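Local coordinates for protein CopN (Chlamydia pneumoniae, PDB 4NRH) that probably acts as a gatekeeper of type III secretion, working with the chaperone Scc3 to direct the secretion of translocator proteins, at residues A[41-51]-A[82-93]. Numbering follows the deposited sequence.
Sequences IGDDASPEDIL and LKEALIQARNTH
Ile50 is the knob of this contact. It sits in a hole formed by Leu82, Ala85, Leu86 and Ala89 on helix 80-97. Its two branches share the work. With chi1 -66° CG1 lies beside the backbone N, which leaves CG2 anti to it and 3.8 Å from Ala89 CB. CD1, at the end of the other branch, lies 3.6 Å from Leu86 CD2, and the two side chains cross at about a right angle. The small Ala85 and Ala89 let the helices close in. The CA atoms of Pro47 and Ala89 are 4.6 Å apart, and the short helical segments cross at -63° with their axes 8.6 Å apart. One turn on from Pro47, Leu51 lies on Ala89, with CD2 3.3 Å from Ala89 O, and its CD1 meets Thr92 CG2. CD2 is also 3.8 Å from His93 CB and lies at the edge of the imidazole, near the ring plane. At the other end Leu82 packs against the type I turn from Gly42 to Ala45. Its CG lies 3.5 Å from Gly42 O and also near Asp43 O, while CD2 meets Ile41 CG2. Ile41 and Leu86 also touch Leu71, so helix 61-74 backs this side.

The outer side is looser. Gln88, exposed, brings NE2 to 3.8 Å from Pro47 CG. Ser46 caps helix 47-57 by accepting from Asp49 N, and the pair forms a capping box that does not touch segment 82-93. Thr92 OG1 bonds to Gln88 O, and His93 NE2 is hydrogen-bonded to Gln64 OE1. Aliphatic side chains packed on two alanines and on backbone carbonyls thus join the start of helix 47-57 to helix 80-97 within the HrpJ-like region, a mainly apolar contact.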
ATOM      1  N   ILE A  41      20.075  10.122 -44.610  1.00 36.54           N
ATOM      2  CA  ILE A  41      18.814  10.064 -45.341  1.00 37.92           C
ATOM      3  C   ILE A  41      18.755  11.146 -46.415  1.00 41.21           C
ATOM      4  O   ILE A  41      18.772  12.338 -46.113  1.00 51.74           O
ATOM      5  CB  ILE A  41      17.608  10.219 -44.396  1.00 40.62           C
ATOM      6  CG1 ILE A  41      17.642   9.141 -43.312  1.00 39.15           C
ATOM      7  CG2 ILE A  41      16.304  10.149 -45.173  1.00 37.40           C
ATOM      8  CD1 ILE A  41      16.693   9.398 -42.168  1.00 37.33           C
ATOM      9  N   GLY A  42      18.689  10.718 -47.672  1.00 43.67           N
ATOM     10  CA  GLY A  42      18.648  11.637 -48.796  1.00 35.59           C
ATOM     11  C   GLY A  42      17.272  12.219 -49.051  1.00 37.96           C
ATOM     12  O   GLY A  42      16.268  11.713 -48.547  1.00 34.64           O
ATOM     13  N   ASP A  43      17.231  13.295 -49.832  1.00 37.09           N
ATOM     14  CA  ASP A  43      15.986  13.984 -50.161  1.00 44.82           C
ATOM     15  C   ASP A  43      14.991  13.075 -50.878  1.00 52.32           C
ATOM     16  O   ASP A  43      13.779  13.264 -50.778  1.00 47.39           O
ATOM     17  CB  ASP A  43      16.274  15.213 -51.028  1.00 47.79           C
ATOM     18  CG  ASP A  43      17.012  16.299 -50.272  1.00 54.95           C
ATOM     19  OD1 ASP A  43      17.116  16.196 -49.033  1.00 61.00           O
ATOM     20  OD2 ASP A  43      17.488  17.256 -50.917  1.00 61.94           O
ATOM     21  N   ASP A  44      15.513  12.091 -51.602  1.00 49.48           N
ATOM     22  CA  ASP A  44      14.686  11.220 -52.429  1.00 44.46           C
ATOM     23  C   ASP A  44      14.408   9.878 -51.758  1.00 44.73           C
ATOM     24  O   ASP A  44      14.004   8.919 -52.414  1.00 46.84           O
ATOM     25  CB  ASP A  44      15.355  10.995 -53.787  1.00 52.55           C
ATOM     26  CG  ASP A  44      16.740  10.387 -53.662  1.00 54.00           C
ATOM     27  OD1 ASP A  44      17.328  10.458 -52.561  1.00 46.93           O
ATOM     28  OD2 ASP A  44      17.242   9.837 -54.664  1.00 64.89           O
ATOM     29  N   ALA A  45      14.624   9.816 -50.447  1.00 45.14           N
ATOM     30  CA  ALA A  45      14.419   8.582 -49.698  1.00 43.65           C
ATOM     31  C   ALA A  45      12.938   8.253 -49.534  1.00 49.46           C
ATOM     32  O   ALA A  45      12.127   9.126 -49.226  1.00 51.85           O
ATOM     33  CB  ALA A  45      15.087   8.676 -48.335  1.00 37.19           C
ATOM     34  N   SER A  46      12.598   6.986 -49.741  1.00 52.72           N
ATOM     35  CA  SER A  46      11.233   6.511 -49.549  1.00 46.79           C
ATOM     36  C   SER A  46      11.001   6.193 -48.074  1.00 46.44           C
ATOM     37  O   SER A  46      11.963   6.036 -47.321  1.00 46.20           O
ATOM     38  CB  SER A  46      10.970   5.274 -50.413  1.00 54.88           C
ATOM     39  OG  SER A  46      11.784   4.186 -50.010  1.00 56.14           O
ATOM     40  N   PRO A  47       9.726   6.120 -47.650  1.00 47.28           N
ATOM     41  CA  PRO A  47       9.402   5.686 -46.286  1.00 41.37           C
ATOM     42  C   PRO A  47      10.085   4.369 -45.915  1.00 46.28           C
ATOM     43  O   PRO A  47      10.554   4.219 -44.786  1.00 44.54           O
ATOM     44  CB  PRO A  47       7.884   5.525 -46.329  1.00 40.55           C
ATOM     45  CG  PRO A  47       7.445   6.540 -47.324  1.00 44.97           C
ATOM     46  CD  PRO A  47       8.527   6.576 -48.377  1.00 44.59           C
ATOM     47  N   GLU A  48      10.128   3.430 -46.856  1.00 53.16           N
ATOM     48  CA  GLU A  48      10.818   2.161 -46.648  1.00 53.37           C
ATOM     49  C   GLU A  48      12.307   2.375 -46.394  1.00 50.53           C
ATOM     50  O   GLU A  48      12.880   1.785 -45.478  1.00 48.10           O
ATOM     51  CB  GLU A  48      10.624   1.233 -47.853  1.00 65.75           C
ATOM     52  CG  GLU A  48       9.213   0.685 -48.011  1.00 77.61           C
ATOM     53  CD  GLU A  48       8.250   1.695 -48.604  1.00 87.56           C
ATOM     54  OE1 GLU A  48       8.717   2.702 -49.175  1.00 83.98           O
ATOM     55  OE2 GLU A  48       7.024   1.479 -48.501  1.00 92.78           O
ATOM     56  N   ASP A  49      12.926   3.218 -47.217  1.00 45.42           N
ATOM     57  CA  ASP A  49      14.340   3.549 -47.073  1.00 49.24           C
ATOM     58  C   ASP A  49      14.618   4.178 -45.713  1.00 49.91           C
ATOM     59  O   ASP A  49      15.612   3.860 -45.059  1.00 49.22           O
ATOM     60  CB  ASP A  49      14.789   4.500 -48.184  1.00 48.58           C
ATOM     61  CG  ASP A  49      14.816   3.839 -49.546  1.00 56.89           C
ATOM     62  OD1 ASP A  49      14.877   2.593 -49.607  1.00 57.39           O
ATOM     63  OD2 ASP A  49      14.776   4.570 -50.558  1.00 57.63           O
ATOM     64  N   ILE A  50      13.732   5.080 -45.303  1.00 47.19           N
ATOM     65  CA  ILE A  50      13.849   5.757 -44.019  1.00 38.66           C
ATOM     66  C   ILE A  50      13.824   4.770 -42.859  1.00 42.93           C
ATOM     67  O   ILE A  50      14.713   4.782 -42.007  1.00 35.58           O
ATOM     68  CB  ILE A  50      12.718   6.785 -43.827  1.00 41.78           C
ATOM     69  CG1 ILE A  50      12.859   7.929 -44.834  1.00 45.90           C
ATOM     70  CG2 ILE A  50      12.715   7.315 -42.402  1.00 33.37           C
ATOM     71  CD1 ILE A  50      11.596   8.743 -45.007  1.00 39.53           C
ATOM     72  N   LEU A  51      12.810   3.909 -42.837  1.00 41.66           N
ATOM     73  CA  LEU A  51      12.660   2.932 -41.765  1.00 44.91           C
ATOM     74  C   LEU A  51      13.861   1.999 -41.669  1.00 49.21           C
ATOM     75  O   LEU A  51      14.353   1.731 -40.577  1.00 43.30           O
ATOM     76  CB  LEU A  51      11.381   2.115 -41.964  1.00 44.66           C
ATOM     77  CG  LEU A  51      10.065   2.863 -41.739  1.00 45.93           C
ATOM     78  CD1 LEU A  51       8.876   1.988 -42.103  1.00 50.76           C
ATOM     79  CD2 LEU A  51       9.966   3.334 -40.297  1.00 36.49           C
ATOM     80  N   LEU A  82      10.699  14.939 -48.721  1.00 50.84           N
ATOM     81  CA  LEU A  82      11.295  14.139 -47.657  1.00 47.26           C
ATOM     82  C   LEU A  82      10.422  14.159 -46.405  1.00 43.94           C
ATOM     83  O   LEU A  82      10.190  13.120 -45.785  1.00 40.22           O
ATOM     84  CB  LEU A  82      12.700  14.643 -47.322  1.00 39.69           C
ATOM     85  CG  LEU A  82      13.789  13.626 -46.952  1.00 42.53           C
ATOM     86  CD1 LEU A  82      14.703  14.192 -45.871  1.00 33.50           C
ATOM     87  CD2 LEU A  82      13.219  12.275 -46.529  1.00 32.40           C
ATOM     88  N   LYS A  83       9.950  15.346 -46.035  1.00 43.44           N
ATOM     89  CA  LYS A  83       9.128  15.505 -44.839  1.00 45.20           C
ATOM     90  C   LYS A  83       7.858  14.666 -44.926  1.00 42.60           C
ATOM     91  O   LYS A  83       7.454  14.042 -43.946  1.00 35.35           O
ATOM     92  CB  LYS A  83       8.770  16.976 -44.616  1.00 47.44           C
ATOM     93  CG  LYS A  83       7.892  17.212 -43.395  1.00 51.63           C
ATOM     94  CD  LYS A  83       8.079  18.605 -42.821  1.00 54.01           C
ATOM     95  CE  LYS A  83       7.233  18.799 -41.573  1.00 53.36           C
ATOM     96  NZ  LYS A  83       8.006  19.435 -40.471  1.00 60.13           N
ATOM     97  N   GLU A  84       7.238  14.652 -46.101  1.00 45.99           N
ATOM     98  CA  GLU A  84       6.056  13.829 -46.330  1.00 47.90           C
ATOM     99  C   GLU A  84       6.390  12.353 -46.148  1.00 47.14           C
ATOM    100  O   GLU A  84       5.626  11.602 -45.539  1.00 48.27           O
ATOM    101  CB  GLU A  84       5.485  14.075 -47.729  1.00 45.90           C
ATOM    102  CG  GLU A  84       4.274  13.216 -48.056  1.00 64.53           C
ATOM    103  CD  GLU A  84       3.827  13.353 -49.498  1.00 78.40           C
ATOM    104  OE1 GLU A  84       4.527  14.031 -50.279  1.00 88.42           O
ATOM    105  OE2 GLU A  84       2.775  12.778 -49.850  1.00 79.50           O
ATOM    106  N   ALA A  85       7.537  11.943 -46.682  1.00 42.61           N
ATOM    107  CA  ALA A  85       7.986  10.561 -46.575  1.00 47.57           C
ATOM    108  C   ALA A  85       8.291  10.188 -45.126  1.00 45.72           C
ATOM    109  O   ALA A  85       8.027   9.065 -44.697  1.00 52.57           O
ATOM    110  CB  ALA A  85       9.210  10.334 -47.450  1.00 37.15           C
ATOM    111  N   LEU A  86       8.849  11.135 -44.379  1.00 44.38           N
ATOM    112  CA  LEU A  86       9.183  10.910 -42.975  1.00 42.97           C
ATOM    113  C   LEU A  86       7.934  10.759 -42.109  1.00 41.56           C
ATOM    114  O   LEU A  86       7.894   9.922 -41.208  1.00 38.65           O
ATOM    115  CB  LEU A  86      10.054  12.050 -42.444  1.00 31.99           C
ATOM    116  CG  LEU A  86      11.508  12.049 -42.919  1.00 38.45           C
ATOM    117  CD1 LEU A  86      12.147  13.403 -42.690  1.00 37.00           C
ATOM    118  CD2 LEU A  86      12.294  10.965 -42.204  1.00 44.42           C
ATOM    119  N   ILE A  87       6.923  11.578 -42.383  1.00 40.79           N
ATOM    120  CA  ILE A  87       5.665  11.514 -41.646  1.00 42.45           C
ATOM    121  C   ILE A  87       4.999  10.155 -41.848  1.00 47.90           C
ATOM    122  O   ILE A  87       4.528   9.537 -40.891  1.00 44.45           O
ATOM    123  CB  ILE A  87       4.697  12.636 -42.076  1.00 43.04           C
ATOM    124  CG1 ILE A  87       5.247  14.001 -41.659  1.00 37.92           C
ATOM    125  CG2 ILE A  87       3.319  12.421 -41.468  1.00 39.43           C
ATOM    126  CD1 ILE A  87       4.518  15.173 -42.287  1.00 41.92           C
ATOM    127  N   GLN A  88       4.967   9.695 -43.095  1.00 43.83           N
ATOM    128  CA  GLN A  88       4.430   8.376 -43.414  1.00 45.91           C
ATOM    129  C   GLN A  88       5.239   7.279 -42.729  1.00 46.85           C
ATOM    130  O   GLN A  88       4.678   6.344 -42.158  1.00 49.90           O
ATOM    131  CB  GLN A  88       4.415   8.141 -44.927  1.00 44.01           C
ATOM    132  CG  GLN A  88       3.408   8.985 -45.688  1.00 60.60           C
ATOM    133  CD  GLN A  88       3.661   8.977 -47.184  1.00 75.40           C
ATOM    134  OE1 GLN A  88       3.643  10.021 -47.835  1.00 73.28           O
ATOM    135  NE2 GLN A  88       3.899   7.792 -47.737  1.00 81.49           N
ATOM    136  N   ALA A  89       6.562   7.399 -42.804  1.00 41.13           N
ATOM    137  CA  ALA A  89       7.466   6.420 -42.207  1.00 38.20           C
ATOM    138  C   ALA A  89       7.272   6.312 -40.697  1.00 37.27           C
ATOM    139  O   ALA A  89       7.250   5.211 -40.148  1.00 37.78           O
ATOM    140  CB  ALA A  89       8.910   6.774 -42.526  1.00 34.03           C
ATOM    141  N   ARG A  90       7.137   7.455 -40.032  1.00 37.64           N
ATOM    142  CA  ARG A  90       6.903   7.472 -38.593  1.00 35.39           C
ATOM    143  C   ARG A  90       5.576   6.799 -38.251  1.00 41.30           C
ATOM    144  O   ARG A  90       5.485   6.040 -37.285  1.00 48.21           O
ATOM    145  CB  ARG A  90       6.925   8.903 -38.048  1.00 30.55           C
ATOM    146  CG  ARG A  90       6.530   8.995 -36.580  1.00 34.47           C
ATOM    147  CD  ARG A  90       6.752  10.386 -36.010  1.00 30.99           C
ATOM    148  NE  ARG A  90       5.814  11.366 -36.547  1.00 56.16           N
ATOM    149  CZ  ARG A  90       5.392  12.434 -35.878  1.00 66.15           C
ATOM    150  NH1 ARG A  90       5.823  12.657 -34.644  1.00 62.17           N
ATOM    151  NH2 ARG A  90       4.536  13.276 -36.441  1.00 69.39           N
ATOM    152  N   ASN A  91       4.552   7.081 -39.050  1.00 46.55           N
ATOM    153  CA  ASN A  91       3.237   6.477 -38.857  1.00 51.29           C
ATOM    154  C   ASN A  91       3.273   4.959 -39.005  1.00 53.67           C
ATOM    155  O   ASN A  91       2.622   4.238 -38.248  1.00 42.97           O
ATOM    156  CB  ASN A  91       2.228   7.069 -39.842  1.00 53.97           C
ATOM    157  CG  ASN A  91       0.872   6.397 -39.756  1.00 70.47           C
ATOM    158  OD1 ASN A  91       0.159   6.533 -38.761  1.00 73.66           O
ATOM    159  ND2 ASN A  91       0.507   5.667 -40.803  1.00 74.51           N
ATOM    160  N   THR A  92       4.031   4.483 -39.988  1.00 50.70           N
ATOM    161  CA  THR A  92       4.181   3.048 -40.213  1.00 50.16           C
ATOM    162  C   THR A  92       4.902   2.402 -39.033  1.00 47.02           C
ATOM    163  O   THR A  92       4.525   1.322 -38.577  1.00 49.64           O
ATOM    164  CB  THR A  92       4.953   2.757 -41.514  1.00 45.84           C
ATOM    165  OG1 THR A  92       4.252   3.325 -42.626  1.00 49.26           O
ATOM    166  CG2 THR A  92       5.102   1.260 -41.727  1.00 42.60           C
ATOM    167  N   HIS A  93       5.939   3.076 -38.547  1.00 44.27           N
ATOM    168  CA  HIS A  93       6.698   2.614 -37.391  1.00 39.98           C
ATOM    169  C   HIS A  93       5.807   2.468 -36.162  1.00 44.44           C
ATOM    170  O   HIS A  93       5.841   1.445 -35.475  1.00 47.38           O
ATOM    171  CB  HIS A  93       7.848   3.575 -37.092  1.00 31.39           C
ATOM    172  CG  HIS A  93       8.762   3.107 -36.002  1.00 41.22           C
ATOM    173  ND1 HIS A  93       8.566   3.433 -34.677  1.00 42.62           N
ATOM    174  CD2 HIS A  93       9.879   2.345 -36.042  1.00 43.32           C
ATOM    175  CE1 HIS A  93       9.522   2.887 -33.948  1.00 41.67           C
ATOM    176  NE2 HIS A  93      10.332   2.221 -34.751  1.00 47.84           N
TER